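PDB 6GIE: 33-36 kDa outer membrane protein from Acinetobacter baumannii, which probably forms a porin-type beta-barrel channel across the outer membrane, through which small solutes may pass. Local coordinates for residues L228-T231 with S235-A238; P62-A67 with H257-I262; A143-L146 with L150-V153. All blocks are in the same frame, centred on the assembly; numbering follows the deposited sequence.

How the contacts relate
Contacts 1 and 3 are similar joints: each closes a beta hairpin just where the first strand turns a corner, and each rests on a pair of backbone hydrogen bonds. Their centres are about 23 Å apart. Contact 1 adds an aromatic ring against Ser235 and a bound detergent, whereas contact 3 is aliphatic plus a methionine. All three contacts are partly buried; contact 3 includes an exposed leucine, contact 1 does not. Contact 2, without hydrogen bonds between its segments, packs the 62-67 turn against probably the inner side of strand 252-261, nearer the chain's centre. Contacts 1 and 2 touch through probable backbone hydrogen bonds, Gly237 N to His257 O and Ser235 N to Gln259 O, and through Phe229 on Pro62 and Glu65.

Contact 1 (L228-T231 with S235-A238); sequences LFVT and SVGA. With C8E ((hydroxyethyloxy)tri(ethyloxy)octane), chain E.
Phe229 brings CD1 and CE1 of its ring obliquely against the side chain of Ser235, with Phe229 CD1 3.5 Å from Ser235 CB. Both residues project from the same face of the sheet, and chi1 of -63° swings the ring back to Ser235 CB; the ring also meets Pro62, Ala64 and Glu65 of the 62-67 turn. The two residues form a non-hydrogen-bonded antiparallel pair, their CA atoms 4.4 Å apart. Next to them, Leu228 and Val236 make the hydrogen-bonded pair: Leu228 N to Val236 O is 2.8 Å and nearly straight (166°), and Val236 N to Leu228 O is 3.0 Å. Their side chains take the other face, Leu228 CB lying 4.2 Å from Val236 CG1. There the detergent joins in, its C16 3.4 Å from Leu228 CD1. Phe229 centres an inverse gamma turn, and Val230 and Thr231 both face Leu234 in a classic beta bulge that ends the regular pairing of the hairpin. The backbone bonds fix a register that puts Leu228 and Val236 on one face, apolar by its own side chains and with a polyether contact consistent with a lipid-facing surface, and Phe229 and Ser235 on the other, probably the inner side.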
loop_
_atom_site.group_PDB
_atom_site.type_symbol
_atom_site.label_atom_id
_atom_site.label_comp_id
_atom_site.label_asym_id
_atom_site.label_seq_id
_atom_site.Cartn_x
_atom_site.Cartn_y
_atom_site.Cartn_z
ATOM N N LEU A 228 -7.300 1.243 11.705
ATOM C CA LEU A 228 -8.594 1.436 12.351
ATOM C C LEU A 228 -9.218 2.717 11.754
ATOM O O LEU A 228 -8.790 3.842 12.059
ATOM C CB LEU A 228 -8.438 1.599 13.868
ATOM C CG LEU A 228 -7.398 0.678 14.508
ATOM C CD1 LEU A 228 -7.276 0.799 16.019
ATOM C CD2 LEU A 228 -7.809 -0.739 14.192
ATOM N N PHE A 229 -10.312 2.508 11.031
ATOM C CA PHE A 229 -11.099 3.557 10.426
ATOM C C PHE A 229 -12.074 4.063 11.428
ATOM O O PHE A 229 -13.185 3.579 11.509
ATOM C CB PHE A 229 -11.723 3.064 9.130
ATOM C CG PHE A 229 -10.687 2.723 8.147
ATOM C CD1 PHE A 229 -10.039 3.746 7.448
ATOM C CD2 PHE A 229 -10.281 1.420 7.963
ATOM C CE1 PHE A 229 -9.003 3.448 6.587
ATOM C CE2 PHE A 229 -9.258 1.102 7.080
ATOM C CZ PHE A 229 -8.600 2.123 6.387
ATOM N N VAL A 230 -11.602 4.959 12.290
ATOM C CA VAL A 230 -12.449 5.337 13.398
ATOM C C VAL A 230 -13.638 6.158 12.909
ATOM O O VAL A 230 -14.658 6.194 13.574
ATOM C CB VAL A 230 -11.714 6.048 14.560
ATOM C CG1 VAL A 230 -10.605 5.164 15.140
ATOM C CG2 VAL A 230 -11.200 7.400 14.136
ATOM N N THR A 231 -13.489 6.814 11.756
ATOM C CA THR A 231 -14.625 7.223 10.956
ATOM C C THR A 231 -14.208 6.889 9.541
ATOM O O THR A 231 -13.048 6.552 9.339
ATOM C CB THR A 231 -14.854 8.748 10.993
ATOM O OG1 THR A 231 -13.878 9.412 10.148
ATOM C CG2 THR A 231 -14.817 9.287 12.411
ATOM N N SER A 235 -8.218 7.622 9.855
ATOM C CA SER A 235 -7.704 6.289 10.244
ATOM C C SER A 235 -6.445 6.422 11.015
ATOM O O SER A 235 -5.664 7.314 10.764
ATOM C CB SER A 235 -7.449 5.385 9.047
ATOM O OG SER A 235 -6.396 5.871 8.235
ATOM N N VAL A 236 -6.235 5.472 11.908
ATOM C CA VAL A 236 -5.026 5.416 12.630
ATOM C C VAL A 236 -4.585 4.023 12.578
ATOM O O VAL A 236 -5.416 3.129 12.699
ATOM C CB VAL A 236 -5.172 5.864 14.117
ATOM C CG1 VAL A 236 -6.173 5.032 14.881
ATOM C CG2 VAL A 236 -3.822 5.736 14.807
ATOM N N GLY A 237 -3.279 3.802 12.466
ATOM C CA GLY A 237 -2.808 2.424 12.210
ATOM C C GLY A 237 -1.403 2.132 12.655
ATOM O O GLY A 237 -0.688 3.030 13.114
ATOM N N ALA A 238 -1.040 0.869 12.547
ATOM C CA ALA A 238 0.239 0.419 12.996
ATOM C C ALA A 238 0.746 -0.705 12.118
ATOM O O ALA A 238 -0.028 -1.348 11.392
ATOM C CB ALA A 238 0.158 -0.026 14.479
HETATM C C14 C8E E . -3.133 2.090 16.640
HETATM O O15 C8E E . -3.035 0.981 15.746
HETATM C C16 C8E E . -3.956 -0.070 16.044
HETATM C C17 C8E E . -3.554 -1.392 15.399
HETATM O O18 C8E E . -2.680 -2.138 16.268
HETATM C C19 C8E E . -2.576 -3.537 15.974
HETATM C C20 C8E E . -1.267 -3.860 15.272
HETATM O O21 C8E E . -0.672 -4.958 15.956
#

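Contact 2 (P62-A67 with H257-I262); sequences PLAEAA and HTQYFI. With C8E ((hydroxyethyloxy)tri(ethyloxy)octane), chain C.
Leu63 and Ala64, in a short 3-10 turn, come up to the strand at Phe261 and Gln259 without pairing with it: the closest CA atoms, of Leu63 and Phe261, are 7.6 Å apart and no hydrogen bond spans the segments. The main side-chain contact is a CH-pi one. Leu63 CB stands over the face of the Phe261 ring, 3.8 Å from its centroid and 6° off the normal, which places it almost exactly above the centre. From there the leucine runs back toward the root of the ring, its CG anti to the carbonyl carbon (chi1 -65°) and CD1 anti to CA (chi2 171°), and Leu63 CD1 reaches Phe261 CG at 3.7 Å. The far part of the ring meets Ala64: its backbone N approaches obliquely, Ala64 N lying 3.6 Å from Phe261 CE1, and Ala64 CB is 4.0 Å from the same Phe261 CE1. In these barrels strand side chains alternate between lumen and outer surface, and the evidence here agrees: Gln259 and Phe261 point toward the turn, while Thr258 and Tyr260 face a detergent molecule, Tyr260 CB lying 3.9 Å from its C8. The 62-67 segment is consistent with a piece of chain folded into the barrel, since Glu65, at the N-cap position of helix 66-69, forms a salt bridge with Lys196 and Leu63 O accepts a hydrogen bond from Arg295, residues of two separate strands. The extended chain of Gln259 carries its amide to the turn, NE2 3.4 Å from Ala64 CB. That is a van der Waals contact of the nitrogen with a methyl; the amide's OE1 is held by Lys293.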
loop_
_atom_site.group_PDB
_atom_site.type_symbol
_atom_site.label_atom_id
_atom_site.label_comp_id
_atom_site.label_asym_id
_atom_site.label_seq_id
_atom_site.Cartn_x
_atom_site.Cartn_y
_atom_site.Cartn_z
ATOM N N PRO A 62 -14.672 2.989 4.368
ATOM C CA PRO A 62 -13.584 3.980 4.559
ATOM C C PRO A 62 -13.014 4.541 3.214
ATOM O O PRO A 62 -12.742 3.747 2.244
ATOM C CB PRO A 62 -12.522 3.169 5.280
ATOM C CG PRO A 62 -12.821 1.698 4.945
ATOM C CD PRO A 62 -14.302 1.620 4.777
ATOM N N LEU A 63 -12.822 5.867 3.119
ATOM C CA LEU A 63 -12.445 6.478 1.827
ATOM C C LEU A 63 -11.059 6.002 1.449
ATOM O O LEU A 63 -10.788 5.750 0.260
ATOM C CB LEU A 63 -12.465 8.003 1.853
ATOM C CG LEU A 63 -13.755 8.784 2.067
ATOM C CD1 LEU A 63 -13.469 10.273 2.274
ATOM C CD2 LEU A 63 -14.673 8.634 0.904
ATOM N N ALA A 64 -10.168 5.798 2.424
ATOM C CA ALA A 64 -8.814 5.365 2.023
ATOM C C ALA A 64 -8.789 4.071 1.172
ATOM O O ALA A 64 -7.852 3.897 0.385
ATOM C CB ALA A 64 -7.882 5.212 3.223
ATOM N N GLU A 65 -9.792 3.184 1.353
ATOM C CA GLU A 65 -9.769 1.868 0.772
ATOM C C GLU A 65 -10.811 1.707 -0.325
ATOM O O GLU A 65 -11.197 0.609 -0.645
ATOM C CB GLU A 65 -10.037 0.781 1.852
ATOM C CG GLU A 65 -8.912 0.640 2.855
ATOM C CD GLU A 65 -7.575 0.158 2.281
ATOM O OE1 GLU A 65 -7.512 -0.457 1.189
ATOM O OE2 GLU A 65 -6.530 0.460 2.910
ATOM N N ALA A 66 -11.266 2.807 -0.894
ATOM C CA ALA A 66 -12.354 2.775 -1.875
ATOM C C ALA A 66 -11.961 2.002 -3.122
ATOM O O ALA A 66 -12.855 1.330 -3.717
ATOM C CB ALA A 66 -12.773 4.207 -2.251
ATOM N N ALA A 67 -10.670 2.059 -3.519
ATOM C CA ALA A 67 -10.252 1.356 -4.789
ATOM C C ALA A 67 -10.374 -0.164 -4.581
ATOM O O ALA A 67 -10.980 -0.926 -5.410
ATOM C CB ALA A 67 -8.835 1.713 -5.243
ATOM N N HIS A 257 0.811 5.221 11.889
ATOM C CA HIS A 257 0.405 5.902 10.683
ATOM C C HIS A 257 -0.942 6.529 10.916
ATOM O O HIS A 257 -1.803 5.912 11.507
ATOM C CB HIS A 257 0.239 4.901 9.529
ATOM C CG HIS A 257 1.438 4.055 9.344
ATOM N ND1 HIS A 257 1.549 2.815 9.929
ATOM C CD2 HIS A 257 2.653 4.338 8.808
ATOM C CE1 HIS A 257 2.753 2.329 9.669
ATOM N NE2 HIS A 257 3.445 3.237 9.000
ATOM N N THR A 258 -1.160 7.665 10.300
ATOM C CA THR A 258 -2.373 8.377 10.482
ATOM C C THR A 258 -2.769 8.899 9.128
ATOM O O THR A 258 -1.872 9.271 8.329
ATOM C CB THR A 258 -2.047 9.525 11.460
ATOM O OG1 THR A 258 -3.055 9.681 12.452
ATOM C CG2 THR A 258 -1.750 10.723 10.824
ATOM N N GLN A 259 -4.082 8.945 8.863
ATOM C CA GLN A 259 -4.524 9.597 7.697
ATOM C C GLN A 259 -5.903 10.204 7.830
ATOM O O GLN A 259 -6.796 9.600 8.460
ATOM C CB GLN A 259 -4.431 8.642 6.474
ATOM C CG GLN A 259 -4.919 9.269 5.163
ATOM C CD GLN A 259 -4.773 8.373 3.944
ATOM O OE1 GLN A 259 -4.353 8.836 2.876
ATOM N NE2 GLN A 259 -5.152 7.100 4.077
ATOM N N TYR A 260 -6.075 11.418 7.275
ATOM C CA TYR A 260 -7.373 12.086 7.389
ATOM C C TYR A 260 -7.794 12.722 6.096
ATOM O O TYR A 260 -7.049 13.511 5.533
ATOM C CB TYR A 260 -7.389 13.179 8.492
ATOM C CG TYR A 260 -8.744 13.934 8.586
ATOM C CD1 TYR A 260 -9.910 13.272 8.950
ATOM C CD2 TYR A 260 -8.846 15.268 8.288
ATOM C CE1 TYR A 260 -11.144 13.921 9.003
ATOM C CE2 TYR A 260 -10.061 15.952 8.358
ATOM C CZ TYR A 260 -11.217 15.277 8.716
ATOM O OH TYR A 260 -12.438 15.928 8.794
ATOM N N PHE A 261 -9.013 12.421 5.655
ATOM C CA PHE A 261 -9.573 13.056 4.464
ATOM C C PHE A 261 -10.282 14.312 4.883
ATOM O O PHE A 261 -11.320 14.255 5.481
ATOM C CB PHE A 261 -10.570 12.135 3.769
ATOM C CG PHE A 261 -9.947 11.156 2.864
ATOM C CD1 PHE A 261 -9.310 10.020 3.387
ATOM C CD2 PHE A 261 -10.017 11.325 1.483
ATOM C CE1 PHE A 261 -8.746 9.084 2.537
ATOM C CE2 PHE A 261 -9.456 10.388 0.632
ATOM C CZ PHE A 261 -8.830 9.259 1.166
ATOM N N ILE A 262 -9.712 15.458 4.556
ATOM C CA ILE A 262 -10.315 16.770 4.867
ATOM C C ILE A 262 -11.586 16.908 4.035
ATOM O O ILE A 262 -12.578 17.410 4.494
ATOM C CB ILE A 262 -9.317 17.910 4.525
ATOM C CG1 ILE A 262 -8.042 17.774 5.354
ATOM C CG2 ILE A 262 -9.962 19.279 4.678
ATOM C CD1 ILE A 262 -6.951 18.705 4.927
HETATM C C6 C8E C . -5.252 13.056 12.333
HETATM C C7 C8E C . -3.890 12.869 11.731
HETATM C C8 C8E C . -3.880 13.149 10.244
HETATM O O9 C8E C . -2.929 14.193 9.943
HETATM C C10 C8E C . -1.549 13.857 10.024
HETATM C C11 C8E C . -0.646 15.061 9.791
HETATM O O12 C8E C . -0.038 15.648 10.960
HETATM C C13 C8E C . 0.121 14.850 12.099
HETATM C C14 C8E C . 1.333 15.209 12.929
HETATM O O15 C8E C . 1.674 13.921 13.437
HETATM C C16 C8E C . 2.866 13.763 14.144
HETATM C C17 C8E C . 3.355 12.356 13.851
HETATM O O18 C8E C . 2.283 11.443 13.650
HETATM C C19 C8E C . 2.793 10.182 13.193
HETATM C C20 C8E C . 1.648 9.195 12.980
HETATM O O21 C8E C . 1.503 8.333 14.117
#

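Contact 3 (A143-L146 with L150-V153); sequences AMLL and LVAV
Ala143 and Val151 are joined by two backbone hydrogen bonds that define the register of the hairpin. Ala143 N reaches Val151 O at 2.8 Å, and Val151 N reaches Ala143 O at 2.9 Å, the second being the straighter (167° at the hydrogen). Both donors approach nearly in line with the carbonyl bond. The CA atoms of this antiparallel hydrogen-bonded pair are 5.5 Å apart.

The apolar contacts fall in two places. At the corner, Leu145 reaches obliquely across to the valine, Leu145 CD1 touching Val151 CG2 at 3.8 Å. Val151 CG2 is turned beside its own backbone N, with CG1 anti to that nitrogen (chi1 -175°), and this puts it on the leucine's side. Leu145 lies on the surface, where it may face lipid. On the face opposite to that of Ala143 and Val151, Met144 CG sits 4.2 Å from Leu150 CB. Leu150 also folds a methyl against the partner strand's backbone, Leu150 CD1 lying 3.7 Å from Ala143 O.

Placed in the barrel wall, the hairpin of strands 135-146 and 149-157 is flanked by strand 190-200, where Leu150 bonds through its backbone to Lys196 and packs on Arg194. At its other edge lies strand 112-121: a backbone hydrogen bond links Met144 with Pro111, just before that strand, and Leu145 rests on Leu110, while the Met144 side chain touches Gln71, just after helix 66-69.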
loop_
_atom_site.group_PDB
_atom_site.type_symbol
_atom_site.label_atom_id
_atom_site.label_comp_id
_atom_site.label_asym_id
_atom_site.label_seq_id
_atom_site.Cartn_x
_atom_site.Cartn_y
_atom_site.Cartn_z
ATOM N N ALA A 143 -6.905 -14.541 -5.447
ATOM C CA ALA A 143 -8.355 -14.570 -5.494
ATOM C C ALA A 143 -8.969 -13.878 -4.277
ATOM O O ALA A 143 -8.331 -13.774 -3.239
ATOM C CB ALA A 143 -8.819 -16.049 -5.592
ATOM N N MET A 144 -10.197 -13.390 -4.439
ATOM C CA MET A 144 -11.019 -12.943 -3.335
ATOM C C MET A 144 -11.831 -14.117 -2.782
ATOM O O MET A 144 -12.955 -14.448 -3.242
ATOM C CB MET A 144 -11.917 -11.777 -3.714
ATOM C CG MET A 144 -11.195 -10.478 -3.318
ATOM S SD MET A 144 -11.946 -8.997 -3.907
ATOM C CE MET A 144 -13.559 -8.855 -3.105
ATOM N N LEU A 145 -11.252 -14.735 -1.775
ATOM C CA LEU A 145 -11.852 -15.916 -1.183
ATOM C C LEU A 145 -13.174 -15.601 -0.490
ATOM O O LEU A 145 -13.999 -16.467 -0.366
ATOM C CB LEU A 145 -10.851 -16.605 -0.248
ATOM C CG LEU A 145 -9.560 -17.109 -0.932
ATOM C CD1 LEU A 145 -8.746 -17.958 0.037
ATOM C CD2 LEU A 145 -9.797 -17.933 -2.199
ATOM N N LEU A 146 -13.378 -14.371 -0.038
ATOM C CA LEU A 146 -14.654 -13.955 0.502
ATOM C C LEU A 146 -14.711 -12.536 0.033
ATOM O O LEU A 146 -13.716 -11.990 -0.366
ATOM C CB LEU A 146 -14.712 -14.039 2.052
ATOM C CG LEU A 146 -14.828 -15.387 2.795
ATOM C CD1 LEU A 146 -14.890 -15.164 4.308
ATOM C CD2 LEU A 146 -16.068 -16.140 2.403
ATOM N N LEU A 150 -8.730 -10.554 -0.024
ATOM C CA LEU A 150 -7.857 -10.932 -1.074
ATOM C C LEU A 150 -6.690 -11.764 -0.550
ATOM O O LEU A 150 -5.957 -11.357 0.383
ATOM C CB LEU A 150 -7.321 -9.656 -1.785
ATOM C CG LEU A 150 -6.219 -9.776 -2.850
ATOM C CD1 LEU A 150 -6.623 -10.617 -4.053
ATOM C CD2 LEU A 150 -5.852 -8.352 -3.357
ATOM N N VAL A 151 -6.479 -12.900 -1.197
ATOM C CA VAL A 151 -5.237 -13.620 -1.060
ATOM C C VAL A 151 -4.493 -13.695 -2.418
ATOM O O VAL A 151 -5.080 -14.085 -3.415
ATOM C CB VAL A 151 -5.524 -15.044 -0.606
ATOM C CG1 VAL A 151 -4.221 -15.771 -0.343
ATOM C CG2 VAL A 151 -6.393 -14.985 0.594
ATOM N N ALA A 152 -3.190 -13.437 -2.391
ATOM C CA ALA A 152 -2.356 -13.373 -3.595
ATOM C C ALA A 152 -0.958 -13.942 -3.359
ATOM O O ALA A 152 -0.354 -13.709 -2.327
ATOM C CB ALA A 152 -2.246 -11.974 -4.068
ATOM N N VAL A 153 -0.502 -14.756 -4.306
ATOM C CA VAL A 153 0.827 -15.311 -4.250
ATOM C C VAL A 153 1.547 -14.836 -5.505
ATOM O O VAL A 153 0.918 -14.631 -6.525
ATOM C CB VAL A 153 0.814 -16.862 -4.269
ATOM C CG1 VAL A 153 0.179 -17.408 -2.991
ATOM C CG2 VAL A 153 0.074 -17.364 -5.491
#